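Local coordinates for protein aminotransferase class I and II (PDB 3OP7) that probably transfers amino groups between amino acids and 2-oxo acids, using pyridoxal 5'-phosphate as its cofactor, at residues E145-L150 and E177-I182; V195-S200 and R276-L281; S307-K312 and V346-A351. All coordinates share one frame; numbering follows the deposited sequence. Where two conformers were deposited one is given.

In the fold
Contacts 2 and 3 adjoin, with centres 14 Å apart, whereas contact 1 lies at the periphery, its centre 29 Å from that of contact 2 and 28 Å from that of contact 3. Contact 1 joins two helices that cover the large mixed sheet. Contact 2 ties a loop leaving that sheet to helix 270-294, and contact 3 pairs two strands of the small antiparallel sheet. Tyr196 CE1 meets Ser307 OG at 3.5 Å and Leu281 CD2 touches Ser307, so both segments of contact 2 rest on 307-312. Thr223, next to the cofactor-bearing Lys222, bonds to both segments of contact 2, and Arg347 of contact 3 is probably the arginine that receives the substrate carboxylate.

Contact 1: residues E145-L150 and E177-I182; sequences EKLRQL and EELVEI. With EDO (1,2-ethanediol), chain J.
Ile182 overlaps the guanidinium of Arg148: its CD1 lies 3.7 Å above the plane of that group, offset toward the rim, and also touches Arg148 CG at 3.8 Å. Arg148 runs extended from CG to NE across the end of the isoleucine at about a right angle, carrying its charge over to the second helix. There NH2 forms a salt bridge with Glu178 OE2 at 2.6 Å, the N-H...O angle being 161°. The carboxylate oxygen lies in the guanidinium plane and accepts through its anti lone pair. A water bridges the same pair, accepting from Arg148 NH1 and donating to Glu178 OE2 at 3.0 Å. Arg148 NE donates to O2 of a 1,2-ethanediol, probably from the crystallisation liquor, at 2.7 Å. Beneath this polar rim, Leu147 CD2 presses on Leu179 CD1 at 3.4 Å, tighter than usual for two methyls, and reaches Ile182 CD1 at 3.8 Å. Leu147 gets there because its CG stands anti to the backbone N (chi1 -177°), directed at the neighbouring helix. The axes of the two short segments approach to 10.6 Å and run nearly parallel, 15° apart, and Leu147 and Leu179 both rest on Trp132 of strand 128-135. The chemistry is thus layered: apolar carbons fill the side next to the sheet, while an ion pair with water at its edge, probably weakened by that solvent, closes the outer side.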
loop_
_atom_site.group_PDB
_atom_site.type_symbol
_atom_site.label_atom_id
_atom_site.label_comp_id
_atom_site.label_asym_id
_atom_site.label_seq_id
_atom_site.Cartn_x
_atom_site.Cartn_y
_atom_site.Cartn_z
ATOM N N GLU A 145 -7.322 23.968 -25.336
ATOM C CA GLU A 145 -7.965 25.292 -25.138
ATOM C C GLU A 145 -8.814 25.311 -23.870
ATOM O O GLU A 145 -8.841 26.318 -23.162
ATOM C CB GLU A 145 -8.848 25.720 -26.317
ATOM C CG GLU A 145 -8.088 25.900 -27.562
ATOM C CD GLU A 145 -8.931 26.492 -28.684
ATOM O OE1 GLU A 145 -10.181 26.601 -28.518
ATOM O OE2 GLU A 145 -8.323 26.857 -29.712
ATOM N N LYS A 146 -9.498 24.203 -23.563
ATOM C CA LYS A 146 -10.289 24.138 -22.334
ATOM C C LYS A 146 -9.408 24.108 -21.131
ATOM O O LYS A 146 -9.754 24.653 -20.062
ATOM C CB LYS A 146 -11.282 22.973 -22.346
ATOM C CG LYS A 146 -12.367 23.271 -23.393
ATOM C CD LYS A 146 -13.612 22.378 -23.358
ATOM C CE LYS A 146 -14.511 22.671 -24.555
ATOM N NZ LYS A 146 -14.157 21.827 -25.723
ATOM N N LEU A 147 -8.259 23.460 -21.257
ATOM C CA LEU A 147 -7.314 23.485 -20.137
ATOM C C LEU A 147 -6.877 24.910 -19.805
ATOM O O LEU A 147 -6.737 25.268 -18.622
ATOM C CB LEU A 147 -6.092 22.647 -20.411
ATOM C CG LEU A 147 -5.069 22.557 -19.261
ATOM C CD1 LEU A 147 -5.633 21.972 -17.944
ATOM C CD2 LEU A 147 -3.857 21.746 -19.730
ATOM N N ARG A 148 -6.634 25.711 -20.839
ATOM C CA ARG A 148 -6.282 27.117 -20.640
ATOM C C ARG A 148 -7.389 27.889 -19.910
ATOM O O ARG A 148 -7.081 28.868 -19.251
ATOM C CB ARG A 148 -5.903 27.789 -21.955
ATOM C CG ARG A 148 -4.615 27.272 -22.546
ATOM C CD ARG A 148 -4.201 28.068 -23.777
ATOM N NE ARG A 148 -3.061 27.445 -24.418
ATOM C CZ ARG A 148 -3.142 26.481 -25.317
ATOM N NH1 ARG A 148 -4.314 26.129 -25.849
ATOM N NH2 ARG A 148 -2.035 25.936 -25.773
ATOM N N GLN A 149 -8.643 27.457 -20.024
ATOM C CA GLN A 149 -9.770 28.091 -19.331
ATOM C C GLN A 149 -9.866 27.625 -17.874
ATOM O O GLN A 149 -10.298 28.392 -16.978
ATOM C CB GLN A 149 -11.096 27.803 -20.053
ATOM C CG GLN A 149 -11.199 28.315 -21.466
ATOM C CD GLN A 149 -12.517 27.939 -22.092
ATOM O OE1 GLN A 149 -13.113 26.919 -21.732
ATOM N NE2 GLN A 149 -12.995 28.759 -23.013
ATOM N N LEU A 150 -9.462 26.381 -17.616
ATOM C CA LEU A 150 -9.555 25.822 -16.260
ATOM C C LEU A 150 -8.402 26.189 -15.345
ATOM O O LEU A 150 -8.580 26.250 -14.137
ATOM C CB LEU A 150 -9.639 24.297 -16.307
ATOM C CG LEU A 150 -10.909 23.734 -16.964
ATOM C CD1 LEU A 150 -10.664 22.258 -17.312
ATOM C CD2 LEU A 150 -12.077 23.895 -15.978
ATOM N N GLU A 177 4.040 18.508 -25.088
ATOM C CA GLU A 177 4.838 19.698 -25.022
ATOM C C GLU A 177 3.935 20.932 -24.846
ATOM O O GLU A 177 4.316 21.861 -24.118
ATOM C CB GLU A 177 5.785 19.808 -26.277
ATOM C CG GLU A 177 6.968 18.807 -26.098
ATOM C CD GLU A 177 7.965 18.695 -27.281
ATOM O OE1 GLU A 177 7.639 19.091 -28.394
ATOM O OE2 GLU A 177 9.070 18.136 -27.060
ATOM N N GLU A 178 2.773 20.939 -25.506
ATOM C CA GLU A 178 1.808 22.031 -25.387
ATOM C C GLU A 178 1.146 22.048 -23.990
ATOM O O GLU A 178 1.003 23.119 -23.368
ATOM C CB GLU A 178 0.785 21.991 -26.562
ATOM C CG GLU A 178 0.009 23.295 -26.675
ATOM C CD GLU A 178 -0.929 23.385 -27.839
ATOM O OE1 GLU A 178 -0.868 22.565 -28.777
ATOM O OE2 GLU A 178 -1.761 24.297 -27.792
ATOM N N LEU A 179 0.844 20.857 -23.472
ATOM C CA LEU A 179 0.344 20.682 -22.099
ATOM C C LEU A 179 1.375 21.249 -21.127
ATOM O O LEU A 179 1.042 21.968 -20.169
ATOM C CB LEU A 179 0.085 19.209 -21.817
ATOM C CG LEU A 179 -0.117 18.759 -20.386
ATOM C CD1 LEU A 179 -1.302 19.522 -19.790
ATOM C CD2 LEU A 179 -0.311 17.222 -20.375
ATOM N N VAL A 180 2.632 20.895 -21.347
ATOM C CA VAL A 180 3.699 21.356 -20.471
ATOM C C VAL A 180 3.830 22.890 -20.534
ATOM O O VAL A 180 4.007 23.525 -19.534
ATOM C CB VAL A 180 5.013 20.655 -20.798
ATOM C CG1 VAL A 180 6.236 21.312 -20.064
ATOM C CG2 VAL A 180 4.921 19.192 -20.393
ATOM N N GLU A 181 3.776 23.478 -21.720
ATOM C CA GLU A 181 3.840 24.930 -21.809
ATOM C C GLU A 181 2.741 25.593 -20.974
ATOM O O GLU A 181 2.993 26.624 -20.339
ATOM C CB GLU A 181 3.825 25.395 -23.264
ATOM C CG GLU A 181 5.139 25.100 -23.969
ATOM C CD GLU A 181 5.145 25.470 -25.436
ATOM O OE1 GLU A 181 4.115 25.261 -26.117
ATOM O OE2 GLU A 181 6.191 25.977 -25.909
ATOM N N ILE A 182 1.547 24.997 -20.937
ATOM C CA ILE A 182 0.464 25.541 -20.124
ATOM C C ILE A 182 0.756 25.398 -18.615
ATOM O O ILE A 182 0.668 26.399 -17.850
ATOM C CB ILE A 182 -0.890 24.882 -20.441
ATOM C CG1 ILE A 182 -1.324 25.147 -21.884
ATOM C CG2 ILE A 182 -1.952 25.384 -19.460
ATOM C CD1 ILE A 182 -2.486 24.184 -22.342
HETATM C C1 EDO J . 0.946 29.785 -22.303
HETATM O O1 EDO J . 2.042 28.954 -22.755
HETATM C C2 EDO J . -0.131 29.868 -23.389
HETATM O O2 EDO J . -1.223 28.951 -23.205
HETATM O O HOH W 1 -4.752 24.609 -28.224
#

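Contact 2: residues V195-S200 and R276-L281; sequences VYRSFS and RNRHIL. With EDO (1,2-ethanediol), chain I.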
loop_
_atom_site.group_PDB
_atom_site.type_symbol
_atom_site.label_atom_id
_atom_site.label_comp_id
_atom_site.label_asym_id
_atom_site.label_seq_id
_atom_site.Cartn_x
_atom_site.Cartn_y
_atom_site.Cartn_z
ATOM N N VAL A 195 1.173 3.613 -16.612
ATOM C CA VAL A 195 1.182 2.141 -16.647
ATOM C C VAL A 195 0.978 1.552 -18.049
ATOM O O VAL A 195 1.497 0.458 -18.314
ATOM C CB VAL A 195 0.169 1.482 -15.638
ATOM C CG1 VAL A 195 0.576 1.813 -14.165
ATOM C CG2 VAL A 195 -1.289 1.866 -15.910
ATOM N N TYR A 196 0.218 2.229 -18.889
ATOM C CA TYR A 196 -0.026 1.782 -20.261
ATOM C C TYR A 196 0.946 2.391 -21.243
ATOM O O TYR A 196 0.705 3.473 -21.812
ATOM C CB TYR A 196 -1.451 2.083 -20.728
ATOM C CG TYR A 196 -2.471 1.296 -19.914
ATOM C CD1 TYR A 196 -2.562 -0.083 -20.065
ATOM C CD2 TYR A 196 -3.329 1.907 -19.039
ATOM C CE1 TYR A 196 -3.466 -0.812 -19.373
ATOM C CE2 TYR A 196 -4.236 1.163 -18.326
ATOM C CZ TYR A 196 -4.298 -0.187 -18.517
ATOM O OH TYR A 196 -5.207 -0.966 -17.857
ATOM N N ARG A 197 2.076 1.713 -21.407
ATOM C CA ARG A 197 3.047 2.009 -22.498
ATOM C C ARG A 197 2.447 1.657 -23.844
ATOM O O ARG A 197 2.103 0.488 -24.120
ATOM C CB ARG A 197 4.348 1.203 -22.317
ATOM C CG ARG A 197 5.557 1.629 -23.175
ATOM C CD ARG A 197 6.512 0.454 -23.513
ATOM N NE ARG A 197 7.379 0.721 -24.675
ATOM C CZ ARG A 197 7.277 0.126 -25.858
ATOM N NH1 ARG A 197 6.345 -0.782 -26.092
ATOM N NH2 ARG A 197 8.120 0.454 -26.827
ATOM N N SER A 198 2.346 2.646 -24.722
ATOM C CA SER A 198 1.873 2.358 -26.028
ATOM C C SER A 198 2.868 1.480 -26.803
ATOM O O SER A 198 4.065 1.737 -26.794
ATOM C CB SER A 198 1.633 3.655 -26.820
ATOM O OG SER A 198 1.184 3.367 -28.127
ATOM N N PHE A 199 2.329 0.523 -27.556
ATOM C CA PHE A 199 3.102 -0.300 -28.478
ATOM C C PHE A 199 2.889 0.176 -29.893
ATOM O O PHE A 199 3.297 -0.487 -30.851
ATOM C CB PHE A 199 2.707 -1.780 -28.365
ATOM C CG PHE A 199 3.259 -2.446 -27.151
ATOM C CD1 PHE A 199 2.743 -2.136 -25.891
ATOM C CD2 PHE A 199 4.282 -3.397 -27.235
ATOM C CE1 PHE A 199 3.217 -2.734 -24.743
ATOM C CE2 PHE A 199 4.778 -4.011 -26.031
ATOM C CZ PHE A 199 4.221 -3.675 -24.805
ATOM N N SER A 200 2.280 1.341 -30.025
ATOM C CA SER A 200 2.113 1.978 -31.331
ATOM C C SER A 200 3.412 2.614 -31.800
ATOM O O SER A 200 4.416 2.617 -31.102
ATOM C CB SER A 200 1.027 3.054 -31.252
ATOM O OG SER A 200 1.538 4.286 -30.761
ATOM N N ARG A 276 7.280 -10.415 -26.007
ATOM C CA ARG A 276 6.183 -11.328 -25.692
ATOM C C ARG A 276 4.850 -10.586 -25.774
ATOM O O ARG A 276 3.920 -11.059 -26.404
ATOM C CB ARG A 276 6.335 -11.908 -24.294
ATOM C CG ARG A 276 5.183 -12.808 -23.813
ATOM C CD ARG A 276 5.205 -12.899 -22.322
ATOM N NE ARG A 276 4.174 -13.771 -21.736
ATOM C CZ ARG A 276 3.094 -13.344 -21.084
ATOM N NH1 ARG A 276 2.830 -12.050 -20.965
ATOM N NH2 ARG A 276 2.273 -14.234 -20.536
ATOM N N ASN A 277 4.772 -9.452 -25.091
ATOM C CA ASN A 277 3.533 -8.719 -24.961
ATOM C C ASN A 277 3.081 -8.004 -26.210
ATOM O O ASN A 277 1.868 -7.874 -26.419
ATOM C CB ASN A 277 3.577 -7.827 -23.714
ATOM C CG ASN A 277 3.455 -8.646 -22.488
ATOM O OD1 ASN A 277 3.341 -9.855 -22.620
ATOM N ND2 ASN A 277 3.455 -8.027 -21.285
ATOM N N ARG A 278 4.032 -7.591 -27.054
ATOM C CA ARG A 278 3.697 -7.053 -28.389
ATOM C C ARG A 278 2.901 -8.056 -29.225
ATOM O O ARG A 278 1.909 -7.703 -29.854
ATOM C CB ARG A 278 4.944 -6.611 -29.178
ATOM C CG ARG A 278 4.608 -6.183 -30.644
ATOM C CD ARG A 278 5.788 -5.532 -31.397
ATOM N NE ARG A 278 6.205 -4.285 -30.767
ATOM C CZ ARG A 278 5.563 -3.116 -30.895
ATOM N NH1 ARG A 278 4.471 -3.006 -31.664
ATOM N NH2 ARG A 278 6.022 -2.042 -30.277
ATOM N N HIS A 279 3.335 -9.311 -29.251
ATOM C CA HIS A 279 2.618 -10.338 -29.986
ATOM C C HIS A 279 1.181 -10.524 -29.484
ATOM O O HIS A 279 0.234 -10.622 -30.269
ATOM C CB HIS A 279 3.368 -11.681 -29.923
ATOM C CG HIS A 279 4.667 -11.698 -30.674
ATOM N ND1 HIS A 279 4.743 -11.533 -32.046
ATOM C CD2 HIS A 279 5.938 -11.919 -30.251
ATOM C CE1 HIS A 279 6.007 -11.627 -32.427
ATOM N NE2 HIS A 279 6.749 -11.874 -31.360
ATOM N N ILE A 280 1.008 -10.569 -28.179
ATOM C CA ILE A 280 -0.320 -10.749 -27.621
ATOM C C ILE A 280 -1.218 -9.565 -27.945
ATOM O O ILE A 280 -2.317 -9.734 -28.474
ATOM C CB ILE A 280 -0.256 -10.850 -26.084
ATOM C CG1 ILE A 280 0.499 -12.128 -25.681
ATOM C CG2 ILE A 280 -1.687 -10.790 -25.496
ATOM C CD1 ILE A 280 0.976 -12.137 -24.229
ATOM N N LEU A 281 -0.733 -8.362 -27.659
ATOM C CA LEU A 281 -1.467 -7.132 -28.051
ATOM C C LEU A 281 -1.854 -7.050 -29.528
ATOM O O LEU A 281 -3.034 -6.807 -29.853
ATOM C CB LEU A 281 -0.654 -5.890 -27.686
ATOM C CG LEU A 281 -0.624 -5.525 -26.235
ATOM C CD1 LEU A 281 0.441 -4.450 -26.057
ATOM C CD2 LEU A 281 -2.013 -5.010 -25.854
HETATM C C1 EDO I . 8.498 -2.665 -27.936
HETATM O O1 EDO I . 9.015 -1.361 -28.189
HETATM C C2 EDO I . 9.250 -3.674 -28.795
HETATM O O2 EDO I . 8.657 -4.972 -28.672
#
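Arg278 grips Phe199 O end-on with two nitrogens: NH1 at 2.9 Å, in the carbonyl plane and on a lone pair, and NH2 at 3.2 Å, well tilted from that plane. The extended start of the Arg278 chain bends at chi3 (-63°), which turns the guanidinium back to the loop; NH1 has a further partner in Glu282, one turn along the helix, whose salt bridge would help fix the group's rotation. Within the loop, Ser198 OG accepts from Ser200 N at 3.0 Å, an ST turn, and also from Ser200 OG.

Ring-guanidinium packing comes next: Phe199 CD2 lies over a face of the Arg278 guanidinium, toward its rim, the two planes 62° apart.

Apolar contact centres on the Phe199 ring. Leu281 sets CD1 over one face, 3.6 Å from the ring centroid and 25° off the normal, a CH-pi contact in which Leu281 CD1 comes within 3.3 Å of Phe199 CD1. Arg278 CB meets Phe199 CD2 at 3.8 Å, and Asn277 CB approaches the far end of the ring, CZ, at 4.3 Å.

Asn277 ND2 donates to the backbone O of Thr223, the residue after the cofactor-bearing Lys222. The loop follows Asp193 and holds Tyr196, an Asp-x-x-Tyr sequence that, with Lys222 carrying the cofactor, is consistent with the active-site loop of fold type I aminotransferases.

Contact 3: residues S307-K312 and V346-A351; sequences STSFVK and VRLGFA
Val311 and Val346 form an antiparallel hydrogen-bonded pair in the small sheet of the C-terminal part of this aminotransferase fold. Val311 N donates to Val346 O at 2.9 Å with an N-H...O angle of 170°, and Val346 N returns the bond to Val311 O. One residue along, Phe310 and Arg347 make a non-hydrogen-bonded pair.

Arg347 can be followed outward from there. Its CB lies 3.9 Å from Ser309 O. CG comes within 3.4 Å of that oxygen and within 3.4 Å of Thr308 OG1, and CD meets the same hydroxyl oxygen at 3.4 Å, the threonine crossing the arginine at about a right angle. The chain bends about CG-CD (chi3 73°), and the tip goes to partners outside the two strands: NH1 bonds to Asn165 OD1 and NH2 to Ala25 O. Thr308 OG1 is itself held by Pro166 O. An arginine so placed, with an asparagine at its tip, is consistent with the one that receives the substrate carboxylate in class I aminotransferases.

The other face of the strands, bearing Ser309, Val311, Val346 and Leu348, is apolar apart from its serine; Val311 CB touches Val346 CG2, and helix 270-294 covers Ser309 and Val311. Past the paired region, Ser307 CB meets Ala351 CB at 3.7 Å. Ser309 OG donates to Leu348 O at 2.9 Å, tilted 19° from the carbonyl plane.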
loop_
_atom_site.group_PDB
_atom_site.type_symbol
_atom_site.label_atom_id
_atom_site.label_comp_id
_atom_site.label_asym_id
_atom_site.label_seq_id
_atom_site.Cartn_x
_atom_site.Cartn_y
_atom_site.Cartn_z
ATOM N N SER A 307 -3.676 -2.436 -23.700
ATOM C CA SER A 307 -4.644 -3.487 -23.325
ATOM C C SER A 307 -5.981 -2.997 -22.725
ATOM O O SER A 307 -6.589 -3.721 -21.906
ATOM C CB SER A 307 -3.947 -4.452 -22.306
ATOM O OG SER A 307 -3.504 -3.814 -21.095
ATOM N N THR A 308 -6.426 -1.769 -23.045
ATOM C CA THR A 308 -7.774 -1.350 -22.648
ATOM C C THR A 308 -8.458 -0.739 -23.860
ATOM O O THR A 308 -7.814 -0.189 -24.758
ATOM C CB THR A 308 -7.814 -0.409 -21.428
ATOM O OG1 THR A 308 -9.189 -0.082 -21.083
ATOM C CG2 THR A 308 -6.985 0.871 -21.671
ATOM N N SER A 309 -9.765 -0.938 -23.949
ATOM C CA SER A 309 -10.547 -0.307 -24.999
ATOM C C SER A 309 -11.921 0.068 -24.465
ATOM O O SER A 309 -12.377 -0.433 -23.427
ATOM C CB SER A 309 -10.713 -1.206 -26.262
ATOM O OG SER A 309 -11.501 -2.350 -25.976
ATOM N N PHE A 310 -12.586 0.961 -25.189
ATOM C CA PHE A 310 -13.848 1.559 -24.710
ATOM C C PHE A 310 -14.741 1.553 -25.924
ATOM O O PHE A 310 -14.569 2.361 -26.832
ATOM C CB PHE A 310 -13.624 2.958 -24.172
ATOM C CG PHE A 310 -14.632 3.419 -23.133
ATOM C CD1 PHE A 310 -15.021 2.611 -22.092
ATOM C CD2 PHE A 310 -15.172 4.695 -23.213
ATOM C CE1 PHE A 310 -15.913 3.071 -21.108
ATOM C CE2 PHE A 310 -16.074 5.151 -22.276
ATOM C CZ PHE A 310 -16.426 4.345 -21.197
ATOM N N VAL A 311 -15.694 0.632 -25.909
ATOM C CA VAL A 311 -16.444 0.299 -27.094
ATOM C C VAL A 311 -17.840 0.897 -26.964
ATOM O O VAL A 311 -18.479 0.849 -25.901
ATOM C CB VAL A 311 -16.502 -1.238 -27.239
ATOM C CG1 VAL A 311 -17.315 -1.657 -28.400
ATOM C CG2 VAL A 311 -15.095 -1.809 -27.345
ATOM N N LYS A 312 -18.285 1.523 -28.042
ATOM C CA LYS A 312 -19.585 2.179 -28.072
ATOM C C LYS A 312 -20.651 1.198 -28.541
ATOM O O LYS A 312 -20.585 0.725 -29.671
ATOM C CB LYS A 312 -19.537 3.369 -29.036
ATOM C CG LYS A 312 -20.716 4.307 -28.912
ATOM C CD LYS A 312 -20.660 5.369 -29.998
ATOM C CE LYS A 312 -21.558 6.570 -29.705
ATOM N NZ LYS A 312 -21.139 7.729 -30.561
ATOM N N VAL A 346 -18.769 0.335 -23.056
ATOM C CA VAL A 346 -18.267 -0.680 -22.121
ATOM C C VAL A 346 -16.735 -0.703 -22.196
ATOM O O VAL A 346 -16.195 -0.472 -23.268
ATOM C CB VAL A 346 -18.846 -2.071 -22.483
ATOM C CG1 VAL A 346 -20.363 -2.079 -22.320
ATOM C CG2 VAL A 346 -18.480 -2.477 -23.927
ATOM N N ARG A 347 -16.042 -0.920 -21.071
ATOM C CA ARG A 347 -14.594 -1.167 -21.092
ATOM C C ARG A 347 -14.364 -2.676 -21.354
ATOM O O ARG A 347 -14.923 -3.524 -20.648
ATOM C CB ARG A 347 -13.912 -0.752 -19.819
ATOM C CG ARG A 347 -12.407 -0.698 -20.020
ATOM C CD ARG A 347 -11.734 -0.376 -18.775
ATOM N NE ARG A 347 -11.778 -1.524 -17.874
ATOM C CZ ARG A 347 -11.236 -1.533 -16.661
ATOM N NH1 ARG A 347 -10.656 -0.428 -16.151
ATOM N NH2 ARG A 347 -11.311 -2.649 -15.940
ATOM N N LEU A 348 -13.597 -2.962 -22.407
ATOM C CA LEU A 348 -13.279 -4.318 -22.865
ATOM C C LEU A 348 -11.746 -4.544 -22.815
ATOM O O LEU A 348 -10.997 -3.839 -23.497
ATOM C CB LEU A 348 -13.795 -4.469 -24.282
ATOM C CG LEU A 348 -13.857 -5.909 -24.801
ATOM C CD1 LEU A 348 -14.926 -5.974 -25.892
ATOM C CD2 LEU A 348 -12.508 -6.451 -25.283
ATOM N N GLY A 349 -11.283 -5.486 -22.007
ATOM C CA GLY A 349 -9.864 -5.785 -21.905
ATOM C C GLY A 349 -9.564 -6.985 -22.801
ATOM O O GLY A 349 -10.017 -8.097 -22.529
ATOM N N PHE A 350 -8.790 -6.767 -23.855
ATOM C CA PHE A 350 -8.648 -7.780 -24.892
ATOM C C PHE A 350 -7.336 -8.576 -24.887
ATOM O O PHE A 350 -7.178 -9.466 -25.733
ATOM C CB PHE A 350 -8.826 -7.140 -26.279
ATOM C CG PHE A 350 -7.783 -6.114 -26.609
ATOM C CD1 PHE A 350 -7.960 -4.773 -26.259
ATOM C CD2 PHE A 350 -6.598 -6.482 -27.222
ATOM C CE1 PHE A 350 -6.949 -3.814 -26.532
ATOM C CE2 PHE A 350 -5.607 -5.536 -27.500
ATOM C CZ PHE A 350 -5.795 -4.196 -27.173
ATOM N N ALA A 351 -6.405 -8.257 -23.982
ATOM C CA ALA A 351 -5.087 -8.901 -23.965
ATOM C C ALA A 351 -5.057 -10.066 -22.978
ATOM O O ALA A 351 -4.033 -10.383 -22.333
ATOM C CB ALA A 351 -4.003 -7.872 -23.649
HETATM O O HOH W 2 -6.744 -6.733 -21.503
#